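Long-range contacts in structure-specific endonuclease subunit SLX1 (Candida glabrata, PDB 4XLG), which probably acts as the catalytic subunit of the SLX1-SLX4 endonuclease, nicking duplex in branched DNA close to junctions with single-stranded DNA during repair and recombination: residues 206-211 and 243-248; 236-241 and 293-298; 215-220 and 248-253; 219-224 and 254-259. The protein carries 1 engineered substitution. All blocks are in the same frame, centred on the assembly; numbering follows the deposited sequence.

Interaction 1 of 4, residues 206-211 and 243-248. With ZN (zinc ion), chain D.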
loop_
_atom_site.group_PDB
_atom_site.type_symbol
_atom_site.label_atom_id
_atom_site.label_comp_id
_atom_site.label_asym_id
_atom_site.label_seq_id
_atom_site.Cartn_x
_atom_site.Cartn_y
_atom_site.Cartn_z
ATOM N N LEU B 206 -4.956 -14.038 13.956
ATOM C CA LEU B 206 -5.399 -15.013 14.955
ATOM C C LEU B 206 -5.932 -14.321 16.210
ATOM O O LEU B 206 -6.965 -14.705 16.762
ATOM C CB LEU B 206 -4.239 -15.951 15.320
ATOM C CG LEU B 206 -3.819 -16.995 14.285
ATOM C CD1 LEU B 206 -2.600 -17.819 14.756
ATOM C CD2 LEU B 206 -4.994 -17.906 13.955
ATOM N N LEU B 207 -5.234 -13.285 16.672
ATOM C CA LEU B 207 -5.693 -12.552 17.862
ATOM C C LEU B 207 -7.030 -11.823 17.651
ATOM O O LEU B 207 -7.904 -11.869 18.546
ATOM C CB LEU B 207 -4.625 -11.543 18.306
ATOM C CG LEU B 207 -3.356 -12.118 18.937
ATOM C CD1 LEU B 207 -2.238 -11.060 18.998
ATOM C CD2 LEU B 207 -3.679 -12.642 20.342
ATOM N N TYR B 208 -7.212 -11.170 16.499
ATOM C CA TYR B 208 -8.522 -10.553 16.196
ATOM C C TYR B 208 -9.657 -11.590 16.079
ATOM O O TYR B 208 -10.773 -11.380 16.556
ATOM C CB TYR B 208 -8.455 -9.754 14.895
ATOM C CG TYR B 208 -7.571 -8.537 14.976
ATOM C CD1 TYR B 208 -7.312 -7.899 16.197
ATOM C CD2 TYR B 208 -7.028 -7.976 13.798
ATOM C CE1 TYR B 208 -6.482 -6.742 16.239
ATOM C CE2 TYR B 208 -6.220 -6.855 13.853
ATOM C CZ TYR B 208 -5.969 -6.235 15.035
ATOM O OH TYR B 208 -5.152 -5.109 14.999
ATOM N N LYS B 209 -9.364 -12.693 15.408
ATOM C CA LYS B 209 -10.345 -13.762 15.242
ATOM C C LYS B 209 -10.815 -14.265 16.597
ATOM O O LYS B 209 -12.017 -14.543 16.788
ATOM C CB LYS B 209 -9.753 -14.922 14.402
ATOM C CG LYS B 209 -10.713 -16.135 14.306
ATOM C CD LYS B 209 -10.141 -17.267 13.447
ATOM C CE LYS B 209 -11.085 -18.485 13.435
ATOM N NZ LYS B 209 -12.521 -18.039 13.320
ATOM N N GLU B 210 -9.883 -14.390 17.545
ATOM C CA GLU B 210 -10.265 -14.799 18.891
ATOM C C GLU B 210 -11.208 -13.791 19.533
ATOM O O GLU B 210 -12.135 -14.175 20.232
ATOM C CB GLU B 210 -9.029 -15.004 19.779
ATOM N N LYS B 211 -10.976 -12.497 19.305
ATOM C CA LYS B 211 -11.869 -11.479 19.843
ATOM C C LYS B 211 -13.268 -11.660 19.277
ATOM O O LYS B 211 -14.224 -11.553 20.000
ATOM C CB LYS B 211 -11.372 -10.055 19.533
ATOM C CG LYS B 211 -10.096 -9.675 20.261
ATOM C CD LYS B 211 -9.596 -8.327 19.742
ATOM C CE LYS B 211 -8.178 -8.020 20.197
ATOM N NZ LYS B 211 -8.246 -7.340 21.498
ATOM N N ARG B 243 -4.872 -1.272 16.176
ATOM C CA ARG B 243 -3.628 -1.929 15.789
ATOM C C ARG B 243 -2.887 -2.470 17.001
ATOM O O ARG B 243 -2.083 -3.379 16.873
ATOM C CB ARG B 243 -2.716 -0.976 15.009
ATOM C CG ARG B 243 -2.085 0.126 15.843
ATOM C CD ARG B 243 -1.056 0.838 14.947
ATOM N NE ARG B 243 -0.462 2.035 15.538
ATOM C CZ ARG B 243 0.678 2.042 16.229
ATOM N NH1 ARG B 243 1.341 0.904 16.433
ATOM N NH2 ARG B 243 1.152 3.182 16.717
ATOM N N ASP B 244 -3.141 -1.903 18.177
ATOM C CA ASP B 244 -2.594 -2.454 19.409
ATOM C C ASP B 244 -3.504 -3.620 19.849
ATOM O O ASP B 244 -4.627 -3.393 20.312
ATOM C CB ASP B 244 -2.508 -1.361 20.485
ATOM C CG ASP B 244 -1.984 -1.865 21.827
ATOM O OD1 ASP B 244 -1.854 -3.089 22.037
ATOM O OD2 ASP B 244 -1.730 -1.007 22.704
ATOM N N THR B 245 -3.024 -4.859 19.697
ATOM C CA THR B 245 -3.858 -6.039 19.955
ATOM C C THR B 245 -4.236 -6.175 21.435
ATOM O O THR B 245 -5.086 -7.002 21.790
ATOM C CB THR B 245 -3.164 -7.355 19.502
ATOM O OG1 THR B 245 -1.930 -7.511 20.205
ATOM C CG2 THR B 245 -2.903 -7.374 17.979
ATOM N N SER B 246 -3.584 -5.418 22.314
ATOM C CA SER B 246 -3.964 -5.488 23.721
ATOM C C SER B 246 -4.944 -4.354 24.056
ATOM O O SER B 246 -5.548 -4.341 25.122
ATOM C CB SER B 246 -2.739 -5.441 24.633
ATOM O OG SER B 246 -2.074 -4.203 24.480
ATOM N N CYS B 247 -5.114 -3.407 23.133
ATOM C CA CYS B 247 -6.179 -2.417 23.285
ATOM C C CYS B 247 -7.497 -3.110 22.981
ATOM O O CYS B 247 -7.570 -3.985 22.113
ATOM C CB CYS B 247 -5.978 -1.202 22.364
ATOM S SG CYS B 247 -7.359 0.009 22.409
ATOM N N THR B 248 -8.542 -2.725 23.700
ATOM C CA THR B 248 -9.817 -3.393 23.540
ATOM C C THR B 248 -10.747 -2.755 22.500
ATOM O O THR B 248 -11.855 -3.237 22.322
ATOM C CB THR B 248 -10.573 -3.453 24.882
ATOM O OG1 THR B 248 -10.818 -2.116 25.352
ATOM C CG2 THR B 248 -9.758 -4.224 25.909
HETATM ZN ZN ZN D . -6.465 1.544 20.740
#

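Interaction 2 of 4, residues 236-241 and 293-298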
loop_
_atom_site.group_PDB
_atom_site.type_symbol
_atom_site.label_atom_id
_atom_site.label_comp_id
_atom_site.label_asym_id
_atom_site.label_seq_id
_atom_site.Cartn_x
_atom_site.Cartn_y
_atom_site.Cartn_z
ATOM N N GLU B 236 -22.551 -5.681 8.297
ATOM C CA GLU B 236 -22.654 -6.270 9.615
ATOM C C GLU B 236 -21.486 -7.183 9.947
ATOM O O GLU B 236 -21.320 -7.578 11.105
ATOM C CB GLU B 236 -23.972 -7.057 9.750
ATOM N N ASN B 237 -20.682 -7.539 8.950
ATOM C CA ASN B 237 -19.646 -8.549 9.192
ATOM C C ASN B 237 -18.218 -8.072 8.990
ATOM O O ASN B 237 -17.260 -8.856 9.103
ATOM C CB ASN B 237 -19.922 -9.760 8.313
ATOM C CG ASN B 237 -21.165 -10.501 8.762
ATOM O OD1 ASN B 237 -21.131 -11.200 9.764
ATOM N ND2 ASN B 237 -22.277 -10.311 8.054
ATOM N N LEU B 238 -18.077 -6.794 8.651
ATOM C CA LEU B 238 -16.751 -6.195 8.560
ATOM C C LEU B 238 -16.487 -5.457 9.875
ATOM O O LEU B 238 -17.282 -4.597 10.287
ATOM C CB LEU B 238 -16.655 -5.238 7.369
ATOM C CG LEU B 238 -16.684 -5.852 5.974
ATOM C CD1 LEU B 238 -16.475 -4.738 4.898
ATOM C CD2 LEU B 238 -15.572 -6.937 5.874
ATOM N N PHE B 239 -15.387 -5.814 10.532
ATOM C CA PHE B 239 -15.056 -5.257 11.828
ATOM C C PHE B 239 -13.768 -4.455 11.743
ATOM O O PHE B 239 -12.977 -4.636 10.817
ATOM C CB PHE B 239 -14.897 -6.350 12.855
ATOM C CG PHE B 239 -16.105 -7.232 12.958
ATOM C CD1 PHE B 239 -17.335 -6.700 13.324
ATOM C CD2 PHE B 239 -16.024 -8.573 12.642
ATOM C CE1 PHE B 239 -18.483 -7.511 13.412
ATOM C CE2 PHE B 239 -17.150 -9.401 12.747
ATOM C CZ PHE B 239 -18.388 -8.868 13.115
ATOM N N ALA B 240 -13.577 -3.589 12.726
ATOM C CA ALA B 240 -12.394 -2.749 12.826
ATOM C C ALA B 240 -11.811 -2.930 14.215
ATOM O O ALA B 240 -12.562 -3.007 15.214
ATOM C CB ALA B 240 -12.742 -1.268 12.568
ATOM N N PHE B 241 -10.483 -3.034 14.278
ATOM C CA PHE B 241 -9.768 -3.269 15.529
ATOM C C PHE B 241 -8.662 -2.254 15.695
ATOM O O PHE B 241 -8.108 -1.776 14.708
ATOM C CB PHE B 241 -9.135 -4.671 15.564
ATOM C CG PHE B 241 -10.109 -5.782 15.337
ATOM C CD1 PHE B 241 -10.495 -6.131 14.050
ATOM C CD2 PHE B 241 -10.637 -6.473 16.414
ATOM C CE1 PHE B 241 -11.387 -7.163 13.844
ATOM C CE2 PHE B 241 -11.527 -7.519 16.222
ATOM C CZ PHE B 241 -11.908 -7.853 14.938
ATOM N N TYR B 293 -7.217 -4.224 5.740
ATOM C CA TYR B 293 -6.565 -5.529 5.524
ATOM C C TYR B 293 -7.162 -6.584 6.471
ATOM O O TYR B 293 -7.646 -7.629 6.039
ATOM C CB TYR B 293 -5.052 -5.465 5.735
ATOM C CG TYR B 293 -4.430 -6.860 5.763
ATOM C CD1 TYR B 293 -4.175 -7.553 4.561
ATOM C CD2 TYR B 293 -4.174 -7.500 6.988
ATOM C CE1 TYR B 293 -3.667 -8.893 4.583
ATOM C CE2 TYR B 293 -3.663 -8.826 7.033
ATOM C CZ TYR B 293 -3.417 -9.502 5.818
ATOM O OH TYR B 293 -2.920 -10.744 5.844
ATOM N N TYR B 294 -7.186 -6.273 7.757
ATOM C CA TYR B 294 -7.664 -7.288 8.681
ATOM C C TYR B 294 -9.186 -7.469 8.567
ATOM O O TYR B 294 -9.701 -8.585 8.704
ATOM C CB TYR B 294 -7.274 -6.915 10.109
ATOM C CG TYR B 294 -5.780 -7.059 10.325
ATOM C CD1 TYR B 294 -5.193 -8.332 10.389
ATOM C CD2 TYR B 294 -4.964 -5.936 10.433
ATOM C CE1 TYR B 294 -3.805 -8.485 10.557
ATOM C CE2 TYR B 294 -3.580 -6.066 10.619
ATOM C CZ TYR B 294 -3.003 -7.337 10.647
ATOM O OH TYR B 294 -1.643 -7.492 10.857
ATOM N N SER B 295 -9.883 -6.360 8.336
ATOM C CA SER B 295 -11.330 -6.376 8.260
ATOM C C SER B 295 -11.805 -7.340 7.192
ATOM O O SER B 295 -12.628 -8.230 7.431
ATOM C CB SER B 295 -11.875 -4.947 7.973
ATOM O OG SER B 295 -13.283 -4.992 8.163
ATOM N N ILE B 296 -11.273 -7.180 6.002
ATOM C CA ILE B 296 -11.713 -8.010 4.887
ATOM C C ILE B 296 -11.220 -9.435 5.011
ATOM O O ILE B 296 -11.977 -10.380 4.794
ATOM C CB ILE B 296 -11.227 -7.411 3.549
ATOM C CG1 ILE B 296 -11.905 -6.065 3.310
ATOM C CG2 ILE B 296 -11.461 -8.390 2.396
ATOM C CD1 ILE B 296 -11.362 -5.422 2.044
ATOM N N LYS B 297 -9.975 -9.622 5.457
ATOM C CA LYS B 297 -9.470 -10.994 5.523
ATOM C C LYS B 297 -10.177 -11.820 6.600
ATOM O O LYS B 297 -10.372 -13.037 6.445
ATOM C CB LYS B 297 -7.965 -10.981 5.777
ATOM C CG LYS B 297 -7.360 -12.379 5.571
ATOM C CD LYS B 297 -5.882 -12.208 5.367
ATOM C CE LYS B 297 -5.231 -13.553 5.115
ATOM N NZ LYS B 297 -5.822 -14.274 3.959
ATOM N N LEU B 298 -10.540 -11.175 7.704
ATOM C CA LEU B 298 -11.281 -11.912 8.730
ATOM C C LEU B 298 -12.626 -12.366 8.176
ATOM O O LEU B 298 -13.086 -13.456 8.469
ATOM C CB LEU B 298 -11.472 -11.060 9.985
ATOM C CG LEU B 298 -10.158 -10.883 10.774
ATOM C CD1 LEU B 298 -10.265 -9.661 11.699
ATOM C CD2 LEU B 298 -9.757 -12.137 11.560
HETATM O O HOH W 1 -14.126 -8.188 9.795
#

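Interaction 3 of 4, residues 215-220 and 248-253. With ZN (zinc ion), chain C.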
loop_
_atom_site.group_PDB
_atom_site.type_symbol
_atom_site.label_atom_id
_atom_site.label_comp_id
_atom_site.label_asym_id
_atom_site.label_seq_id
_atom_site.Cartn_x
_atom_site.Cartn_y
_atom_site.Cartn_z
ATOM N N GLY B 215 -17.561 -13.734 20.986
ATOM C CA GLY B 215 -18.929 -13.274 20.840
ATOM C C GLY B 215 -19.457 -12.422 21.981
ATOM O O GLY B 215 -20.667 -12.299 22.141
ATOM N N ILE B 216 -18.574 -11.826 22.778
ATOM C CA ILE B 216 -19.038 -10.953 23.853
ATOM C C ILE B 216 -18.529 -9.498 23.732
ATOM O O ILE B 216 -18.846 -8.648 24.563
ATOM C CB ILE B 216 -18.651 -11.515 25.227
ATOM C CG1 ILE B 216 -17.178 -11.909 25.265
ATOM C CG2 ILE B 216 -19.499 -12.738 25.570
ATOM C CD1 ILE B 216 -16.774 -12.435 26.624
ATOM N N ASN B 217 -17.744 -9.204 22.707
ATOM C CA ASN B 217 -17.370 -7.825 22.459
ATOM C C ASN B 217 -18.559 -7.055 21.898
ATOM O O ASN B 217 -19.415 -7.639 21.234
ATOM C CB ASN B 217 -16.189 -7.751 21.481
ATOM C CG ASN B 217 -14.899 -8.181 22.112
ATOM O OD1 ASN B 217 -14.385 -7.501 22.993
ATOM N ND2 ASN B 217 -14.378 -9.329 21.694
ATOM N N THR B 218 -18.601 -5.746 22.141
ATOM C CA THR B 218 -19.653 -4.908 21.575
ATOM C C THR B 218 -19.035 -3.757 20.786
ATOM O O THR B 218 -17.866 -3.404 21.004
ATOM C CB THR B 218 -20.578 -4.329 22.646
ATOM O OG1 THR B 218 -19.791 -3.634 23.616
ATOM C CG2 THR B 218 -21.393 -5.431 23.327
ATOM N N CYS B 219 -19.812 -3.176 19.872
ATOM C CA CYS B 219 -19.251 -2.170 18.964
ATOM C C CYS B 219 -19.054 -0.877 19.748
ATOM O O CYS B 219 -19.977 -0.402 20.425
ATOM C CB CYS B 219 -20.158 -1.952 17.750
ATOM S SG CYS B 219 -19.827 -0.417 16.807
ATOM N N GLN B 220 -17.844 -0.325 19.669
ATOM C CA GLN B 220 -17.539 0.929 20.356
ATOM C C GLN B 220 -18.625 2.003 20.174
ATOM O O GLN B 220 -18.910 2.735 21.104
ATOM C CB GLN B 220 -16.192 1.485 19.876
ATOM C CG GLN B 220 -15.885 2.904 20.380
ATOM C CD GLN B 220 -15.307 2.941 21.793
ATOM O OE1 GLN B 220 -14.893 1.920 22.347
ATOM N NE2 GLN B 220 -15.275 4.127 22.376
ATOM N N THR B 248 -8.542 -2.725 23.700
ATOM C CA THR B 248 -9.817 -3.393 23.540
ATOM C C THR B 248 -10.747 -2.755 22.500
ATOM O O THR B 248 -11.855 -3.237 22.322
ATOM C CB THR B 248 -10.573 -3.453 24.882
ATOM O OG1 THR B 248 -10.818 -2.116 25.352
ATOM C CG2 THR B 248 -9.758 -4.224 25.909
ATOM N N PHE B 249 -10.328 -1.681 21.832
ATOM C CA PHE B 249 -11.198 -1.060 20.818
ATOM C C PHE B 249 -11.575 -2.040 19.711
ATOM O O PHE B 249 -10.709 -2.604 19.007
ATOM C CB PHE B 249 -10.552 0.173 20.184
ATOM C CG PHE B 249 -11.290 0.675 18.978
ATOM C CD1 PHE B 249 -12.604 1.119 19.092
ATOM C CD2 PHE B 249 -10.686 0.686 17.726
ATOM C CE1 PHE B 249 -13.302 1.570 17.968
ATOM C CE2 PHE B 249 -11.365 1.145 16.610
ATOM C CZ PHE B 249 -12.689 1.591 16.733
ATOM N N VAL B 250 -12.878 -2.246 19.568
ATOM C CA VAL B 250 -13.410 -3.023 18.455
ATOM C C VAL B 250 -14.729 -2.377 18.009
ATOM O O VAL B 250 -15.477 -1.885 18.841
ATOM C CB VAL B 250 -13.605 -4.510 18.856
ATOM C CG1 VAL B 250 -14.540 -4.644 20.058
ATOM C CG2 VAL B 250 -14.083 -5.344 17.683
ATOM N N SER B 251 -15.010 -2.357 16.707
ATOM C CA SER B 251 -16.276 -1.793 16.212
ATOM C C SER B 251 -16.690 -2.476 14.894
ATOM O O SER B 251 -15.907 -3.215 14.288
ATOM C CB SER B 251 -16.136 -0.270 15.979
ATOM O OG SER B 251 -15.262 -0.057 14.875
ATOM N N HIS B 252 -17.907 -2.206 14.442
ATOM C CA HIS B 252 -18.249 -2.438 13.037
ATOM C C HIS B 252 -17.397 -1.533 12.187
ATOM O O HIS B 252 -17.204 -0.375 12.555
ATOM C CB HIS B 252 -19.757 -2.169 12.813
ATOM C CG HIS B 252 -20.627 -3.158 13.518
ATOM N ND1 HIS B 252 -21.503 -2.805 14.518
ATOM C CD2 HIS B 252 -20.714 -4.507 13.405
ATOM C CE1 HIS B 252 -22.093 -3.888 14.992
ATOM N NE2 HIS B 252 -21.625 -4.933 14.335
ATOM N N LEU B 253 -16.911 -2.026 11.042
ATOM C CA LEU B 253 -16.167 -1.174 10.120
ATOM C C LEU B 253 -17.000 0.052 9.699
ATOM O O LEU B 253 -16.488 1.190 9.664
ATOM C CB LEU B 253 -15.745 -1.948 8.866
ATOM C CG LEU B 253 -14.835 -1.167 7.895
ATOM C CD1 LEU B 253 -13.513 -0.701 8.562
ATOM C CD2 LEU B 253 -14.539 -1.992 6.618
HETATM ZN ZN ZN C . -21.501 -0.737 15.283
HETATM O O HOH W 2 -14.568 -0.874 21.802
#

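Interaction 4 of 4, residues 219-224 and 254-259. With ZN (zinc ion), chain C.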
loop_
_atom_site.group_PDB
_atom_site.type_symbol
_atom_site.label_atom_id
_atom_site.label_comp_id
_atom_site.label_asym_id
_atom_site.label_seq_id
_atom_site.Cartn_x
_atom_site.Cartn_y
_atom_site.Cartn_z
ATOM N N CYS B 219 -19.812 -3.176 19.872
ATOM C CA CYS B 219 -19.251 -2.170 18.964
ATOM C C CYS B 219 -19.054 -0.877 19.748
ATOM O O CYS B 219 -19.977 -0.402 20.425
ATOM C CB CYS B 219 -20.158 -1.952 17.750
ATOM S SG CYS B 219 -19.827 -0.417 16.807
ATOM N N GLN B 220 -17.844 -0.325 19.669
ATOM C CA GLN B 220 -17.539 0.929 20.356
ATOM C C GLN B 220 -18.625 2.003 20.174
ATOM O O GLN B 220 -18.910 2.735 21.104
ATOM C CB GLN B 220 -16.192 1.485 19.876
ATOM C CG GLN B 220 -15.885 2.904 20.380
ATOM C CD GLN B 220 -15.307 2.941 21.793
ATOM O OE1 GLN B 220 -14.893 1.920 22.347
ATOM N NE2 GLN B 220 -15.275 4.127 22.376
ATOM N N PHE B 221 -19.228 2.074 18.982
ATOM C CA PHE B 221 -20.188 3.142 18.643
ATOM C C PHE B 221 -21.663 2.751 18.720
ATOM O O PHE B 221 -22.447 3.482 19.308
ATOM C CB PHE B 221 -19.879 3.685 17.242
ATOM C CG PHE B 221 -18.432 3.974 17.042
ATOM C CD1 PHE B 221 -17.869 5.142 17.544
ATOM C CD2 PHE B 221 -17.621 3.056 16.425
ATOM C CE1 PHE B 221 -16.518 5.382 17.403
ATOM C CE2 PHE B 221 -16.253 3.297 16.255
ATOM C CZ PHE B 221 -15.706 4.458 16.746
ATOM N N CYS B 222 -22.059 1.610 18.152
ATOM C CA CYS B 222 -23.495 1.277 18.136
ATOM C C CYS B 222 -23.884 0.273 19.227
ATOM O O CYS B 222 -25.077 0.016 19.448
ATOM C CB CYS B 222 -23.902 0.729 16.770
ATOM S SG CYS B 222 -23.492 -1.015 16.530
ATOM N N ASN B 223 -22.878 -0.305 19.888
ATOM C CA ASN B 223 -23.079 -1.172 21.081
ATOM C C ASN B 223 -23.621 -2.584 20.815
ATOM O O ASN B 223 -23.822 -3.362 21.758
ATOM C CB ASN B 223 -24.006 -0.484 22.104
ATOM C CG ASN B 223 -23.438 0.824 22.614
ATOM O OD1 ASN B 223 -22.321 0.865 23.131
ATOM N ND2 ASN B 223 -24.191 1.906 22.447
ATOM N N LYS B 224 -23.874 -2.933 19.562
ATOM C CA LYS B 224 -24.359 -4.275 19.277
ATOM C C LYS B 224 -23.215 -5.264 19.372
ATOM O O LYS B 224 -22.053 -4.904 19.155
ATOM C CB LYS B 224 -25.000 -4.349 17.906
ATOM C CG LYS B 224 -26.228 -3.477 17.758
ATOM C CD LYS B 224 -26.619 -3.456 16.297
ATOM C CE LYS B 224 -27.817 -2.573 16.053
ATOM N NZ LYS B 224 -27.990 -2.433 14.585
ATOM N N ALA B 254 -18.270 -0.174 9.366
ATOM C CA ALA B 254 -19.137 0.950 8.977
ATOM C C ALA B 254 -19.255 1.973 10.088
ATOM O O ALA B 254 -19.282 3.185 9.827
ATOM C CB ALA B 254 -20.536 0.468 8.569
ATOM N N CYS B 255 -19.357 1.499 11.326
ATOM C CA CYS B 255 -19.475 2.408 12.458
ATOM C C CYS B 255 -18.197 3.231 12.671
ATOM O O CYS B 255 -18.267 4.428 12.976
ATOM C CB CYS B 255 -19.838 1.622 13.718
ATOM S SG CYS B 255 -21.525 0.947 13.541
ATOM N N ALA B 256 -17.042 2.581 12.541
ATOM C CA ALA B 256 -15.775 3.270 12.697
ATOM C C ALA B 256 -15.640 4.303 11.573
ATOM O O ALA B 256 -15.285 5.464 11.814
ATOM C CB ALA B 256 -14.620 2.287 12.665
ATOM N N TYR B 257 -15.965 3.879 10.353
ATOM C CA TYR B 257 -15.886 4.775 9.196
ATOM C C TYR B 257 -16.688 6.048 9.433
ATOM O O TYR B 257 -16.192 7.175 9.236
ATOM C CB TYR B 257 -16.377 4.059 7.925
ATOM C CG TYR B 257 -16.403 5.001 6.740
ATOM C CD1 TYR B 257 -15.220 5.285 6.035
ATOM C CD2 TYR B 257 -17.587 5.658 6.367
ATOM C CE1 TYR B 257 -15.230 6.206 4.947
ATOM C CE2 TYR B 257 -17.605 6.541 5.285
ATOM C CZ TYR B 257 -16.437 6.807 4.580
ATOM O OH TYR B 257 -16.481 7.730 3.530
ATOM N N ARG B 258 -17.941 5.851 9.849
ATOM C CA ARG B 258 -18.854 6.962 10.115
ATOM C C ARG B 258 -18.290 7.910 11.154
ATOM O O ARG B 258 -18.341 9.139 10.994
ATOM C CB ARG B 258 -20.206 6.441 10.581
ATOM C CG ARG B 258 -21.189 6.195 9.464
ATOM C CD ARG B 258 -22.295 7.240 9.488
ATOM N NE ARG B 258 -23.126 7.122 10.683
ATOM C CZ ARG B 258 -24.109 7.954 10.982
ATOM N NH1 ARG B 258 -24.386 8.969 10.174
ATOM N NH2 ARG B 258 -24.819 7.767 12.084
ATOM N N TYR B 259 -17.735 7.340 12.210
ATOM C CA TYR B 259 -17.195 8.147 13.279
ATOM C C TYR B 259 -15.965 8.927 12.830
ATOM O O TYR B 259 -15.833 10.125 13.127
ATOM C CB TYR B 259 -16.870 7.258 14.483
ATOM C CG TYR B 259 -16.223 8.009 15.621
ATOM C CD1 TYR B 259 -16.983 8.802 16.475
ATOM C CD2 TYR B 259 -14.843 7.938 15.828
ATOM C CE1 TYR B 259 -16.393 9.484 17.503
ATOM C CE2 TYR B 259 -14.243 8.625 16.866
ATOM C CZ TYR B 259 -15.022 9.389 17.694
ATOM O OH TYR B 259 -14.431 10.079 18.726
HETATM ZN ZN ZN C . -21.501 -0.737 15.283
#

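Interaction 1 of 4, residues 206-211 and 243-248
Tyr208 and Thr245 meet where the last turns of the long helix 176-213 lie against a metal-binding loop of the RING-type zinc finger, the loop that supplies Cys247 to a zinc ion. The closely packed part is the buried Tyr208 ring. It passes at about a right angle to the Thr245 side chain, with CE1 4.0 Å from the methyl CG2, and its OH comes within 3.6 Å of Arg243 CA. Tyrosine suits the place: its ring stacks on Phe241 and meets Tyr294 edge-to-face, while its hydroxyl is hydrogen-bonded to the backbone O of Cys242, whose SG binds the same zinc.

The other side is more exposed. Leu207 lays CD1 3.8 Å from Thr245 OG1, and Lys211 reaches over the loop with a long chain bent at its end (chi4 -88°). Its NZ donates to Thr245 O at 3.2 Å, from above the carbonyl plane, and only weakly to Cys247 O, so one ammonium group holds one loop carbonyl and leans on a second. The loop is also braced from within by an Asx turn, in which Asp244 OD1 accepts Ser246 N at 2.9 Å; the same oxygen takes Ser246 OG at 2.7 Å, from the same face of the carboxylate.

Interaction 2 of 4, residues 236-241 and 293-298
Ser295 makes the direct polar link of this buried contact, its OG donating to the backbone O of Phe239 at 2.7 Å. The hydroxyl stands anti to its own backbone N (chi1 -169°), which carries it from the helix toward the strand. It meets the carbonyl at a C=O...O angle of 133° and tilted 29° from the carbonyl plane. A small residue with a hydroxyl suits this point, because the backbones come close: the CA atoms of Ser295 and Phe239 are 5.3 Å apart.

A water carries the second set of bonds. It accepts from Phe239 N at 2.8 Å and donates to Ser295 O at 2.8 Å, with a longer bond to Asn237 O at 3.3 Å. Backbone polar groups of both segments thus find a common partner.

These bonds fasten helix 288-299, which follows the zinc-binding region of the RING-type domain, to strand 239-241, one half of the domain's two-stranded antiparallel sheet. Strand 250-252 is the other half, and Ala240 pairs with Ser251 in it.

Van der Waals contacts flank the polar centre. Leu238 reaches the helix with CD2, 3.6 Å from Ser295 O and 4.1 Å from Ile296 CA. Leucine suits the place, because this apolar methyl can rest on the helix backbone at both residues. Farther along the strand, Phe241, which also packs on Ile212 of helix 176-213, and Leu298 approach from opposite directions, and the methyl CD1 of Leu298 meets CE1 of Phe241 obliquely at 3.5 Å.

Interaction 3 of 4, residues 215-220 and 248-253
Cys219 and His252 converge on one zinc ion, forming half of a site of three cysteines and one histidine in the SLX1-type, RING-like zinc finger; Cys222 and Cys255 complete it. Cys219 SG binds the metal at 2.3 Å and His252 ND1 at 2.2 Å. The imidazole is swung there with its CG anti to the carbonyl carbon (chi1 -67°), and Cys219 CB lies obliquely to the ring. A soft thiolate and an imidazole nitrogen are both natural zinc ligands. The sulfur also accepts a hydrogen bond from His252 N, 3.5 Å long with an N-H...S angle of 163°, which probably helps stabilise negative charge on the thiolate.

Residues 217-220 run nearly at right angles to residues 249-252, so side chains on either side of the crossing meet the strand differently. Before it, Asn217 crosses Val250 at about a right angle and touches the methyl CG1 through its CB at 3.8 Å. Just past the closest backbone approach, that of Cys219 to Ser251, Gln220 N donates to Val250 O at 3.0 Å, in the carbonyl plane. The Gln220 side chain sets its CB at the edge of the Phe249 ring, 3.5 Å from CE1, with the amide plane turned 67° from the ring. The chain bends at chi2, and a water bridges the remaining gap, donating to Gln220 OE1 at 2.9 Å and accepting from Val250 N at 3.1 Å.

Interaction 4 of 4, residues 219-224 and 254-259
Phe221 is the bump of this contact, and the hollow it fills is a groove on helix 253-260 formed by Cys255, Ala256 and Tyr259, one turn of the helix. CE2 of the ring approaches the helix backbone obliquely, 3.6 Å from Ala256 CA, an approach that the small alanine side chain permits. Next to it CD2 touches Cys255 CB at 3.8 Å. Tyr259 forms the far wall, its CB over the same face of the phenylalanine as Cys255 O, in a CH-pi contact 3.9 Å from the ring centroid. The two rings are modelled very close, and their exact fit is doubtful. On the opposite face Gln220 CG sits over the centre of the ring, so the flat side chain is held between its own loop and the helix. Phenylalanine suits the slot, being flat enough to enter it and wholly apolar.

Beside this fit the metal joins the same two segments. Cys222 SG and Cys255 SG each bind zinc at 2.4 Å, and Cys222 CB is 4.0 Å from Cys255 SG. The tight turn is held by Cys222 N, which donates to Cys219 SG at 3.3 Å in an almost straight bond (179°); a weak one comes from Phe221 N. Such N-H...S bonds make the Cys-x-x-Cys turn a zinc knuckle; with Cys255 from the helix it forms part of the three-cysteine, one-histidine site of a RING-type zinc finger.

Interactions 3 and 4 are two halves of one zinc site: they share Cys219 and Gln220, their centres lie 8 Å apart, and between them they supply all four ligands. Interaction 1 belongs to the other zinc, through Cys247, and its centre is about 17 Å from that of interaction 4, without touching it. It does touch interaction 3, about 10 Å away between centres, and shares Thr248 with it. Interaction 2 touches all three: interaction 1 where Leu298 CD1 comes 3.7 Å from Tyr208 CB, interaction 3 through the pairing of strands 239-241 and 250-252, and interaction 4 where Ala240 CB comes 4.0 Å from Ala256 CB. Together they join the two zinc sites to helices 176-213 and 288-299.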